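PDB 4QTQ: XAC2610 protein from Xanthomonas axonopodis pv. citri, which binds calcium and probably serves as an immunity protein that inhibits a peptidoglycan hydrolase linked to a bacteria-killing type IV secretion system. Local coordinates for residues Val135-Gln138 and Ser139-Asp142. Numbering follows the deposited sequence.
Sequences VFNQ and SLSD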
loop_
_atom_site.group_PDB
_atom_site.type_symbol
_atom_site.label_atom_id
_atom_site.label_comp_id
_atom_site.label_asym_id
_atom_site.label_seq_id
_atom_site.Cartn_x
_atom_site.Cartn_y
_atom_site.Cartn_z
ATOM N N VAL A 135 8.113 -4.006 -10.591
ATOM C CA VAL A 135 9.220 -3.104 -10.282
ATOM C C VAL A 135 8.916 -2.344 -8.996
ATOM O O VAL A 135 7.881 -1.699 -8.875
ATOM C CB VAL A 135 9.444 -2.139 -11.476
ATOM C CG1 VAL A 135 10.576 -1.152 -11.196
ATOM C CG2 VAL A 135 9.766 -2.940 -12.740
ATOM N N PHE A 136 9.803 -2.439 -8.014
ATOM C CA PHE A 136 9.617 -1.705 -6.773
ATOM C C PHE A 136 9.483 -0.220 -7.090
ATOM O O PHE A 136 10.317 0.327 -7.815
ATOM C CB PHE A 136 10.790 -1.935 -5.821
ATOM C CG PHE A 136 10.725 -1.090 -4.586
ATOM C CD1 PHE A 136 9.936 -1.475 -3.507
ATOM C CD2 PHE A 136 11.402 0.110 -4.516
ATOM C CE1 PHE A 136 9.857 -0.692 -2.357
ATOM C CE2 PHE A 136 11.330 0.897 -3.368
ATOM C CZ PHE A 136 10.545 0.494 -2.294
ATOM N N ASN A 137 8.453 0.430 -6.544
ATOM C CA ASN A 137 8.225 1.868 -6.771
ATOM C C ASN A 137 8.532 2.685 -5.521
ATOM O O ASN A 137 7.798 2.637 -4.528
ATOM C CB ASN A 137 6.792 2.148 -7.222
ATOM C CG ASN A 137 6.655 3.507 -7.900
ATOM O OD1 ASN A 137 6.633 4.548 -7.240
ATOM N ND2 ASN A 137 6.603 3.503 -9.228
ATOM N N GLN A 138 9.619 3.443 -5.564
ATOM C CA GLN A 138 10.014 4.245 -4.409
ATOM C C GLN A 138 8.947 5.296 -4.057
ATOM O O GLN A 138 8.545 5.409 -2.897
ATOM C CB GLN A 138 11.363 4.924 -4.662
ATOM C CG GLN A 138 11.983 5.537 -3.409
ATOM C CD GLN A 138 12.412 4.491 -2.402
ATOM O OE1 GLN A 138 13.285 3.670 -2.686
ATOM N NE2 GLN A 138 11.801 4.504 -1.224
ATOM N N SER A 139 8.488 6.053 -5.056
ATOM C CA SER A 139 7.577 7.163 -4.797
ATOM C C SER A 139 6.274 6.664 -4.181
ATOM O O SER A 139 5.780 7.256 -3.232
ATOM C CB SER A 139 7.306 8.025 -6.047
ATOM O OG SER A 139 6.526 7.338 -7.013
ATOM N N LEU A 140 5.733 5.566 -4.695
ATOM C CA LEU A 140 4.476 5.037 -4.160
ATOM C C LEU A 140 4.639 4.449 -2.750
ATOM O O LEU A 140 3.816 4.690 -1.874
ATOM C CB LEU A 140 3.870 4.023 -5.125
ATOM C CG LEU A 140 3.274 4.664 -6.384
ATOM C CD1 LEU A 140 2.953 3.614 -7.438
ATOM C CD2 LEU A 140 2.034 5.477 -6.067
ATOM N N SER A 141 5.723 3.723 -2.523
ATOM C CA SER A 141 5.992 3.129 -1.220
ATOM C C SER A 141 6.146 4.217 -0.185
ATOM O O SER A 141 5.678 4.087 0.963
ATOM C CB SER A 141 7.269 2.285 -1.275
ATOM O OG SER A 141 7.155 1.254 -2.246
ATOM N N ASP A 142 6.833 5.278 -0.591
ATOM C CA ASP A 142 7.076 6.422 0.272
ATOM C C ASP A 142 5.799 7.130 0.738
ATOM O O ASP A 142 5.789 7.720 1.804
ATOM C CB ASP A 142 7.975 7.439 -0.421
ATOM C CG ASP A 142 9.464 7.125 -0.281
ATOM O OD1 ASP A 142 9.861 6.197 0.462
ATOM O OD2 ASP A 142 10.258 7.842 -0.927
#
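Asn137 lies obliquely against Leu140, its amide carbon CG packed 3.7 Å from Leu140 CD1, while its OD1 takes two hydrogen bonds from the residues just ahead. Leu140 N donates to Asn137 OD1 at 2.9 Å, fairly straight at 161° and tilted somewhat out of the amide plane, and Ser139 OG donates to the same oxygen at 2.8 Å, within that plane. With CG standing anti to the backbone N (chi1 -161°), the amide is carried toward the start of the helix, where OD1 faces Leu140 N and Ser139 OG. Its other end is fixed as well, since ND2 is hydrogen-bonded to Asn179 O. Asn137 is thus the N-cap of the short helix 138-143, which directly follows strand 133-136, an outermost strand of its mixed sheet; Leu140 packs from the helix onto Val124 and Leu126 of the adjoining strand 121-128, with its side chain about 9 Å from the bound calcium ion. Asn137 O is also gripped twice: Ser141 N supplies the helical bond at 3.1 Å, and Ser141 OG, folded beside its own backbone N (chi1 -59°), donates at 2.7 Å from the opposite face of the carbonyl plane. That hydroxyl bonds to Val124 N too, tying the first turn to the neighbouring strand. The Phe136 ring comes alongside, CE1 lying 3.3 Å from Ser141 OG in an oblique approach. One turn along the more exposed side, Asp142 N closes the next helical bond onto Gln138 O. The Gln138 side chain adds a second link: NE2 donates to Asp142 OD1 at 3.1 Å; the carboxylate oxygen lies in the plane of the amide, but NE2 meets it from above the carboxylate plane.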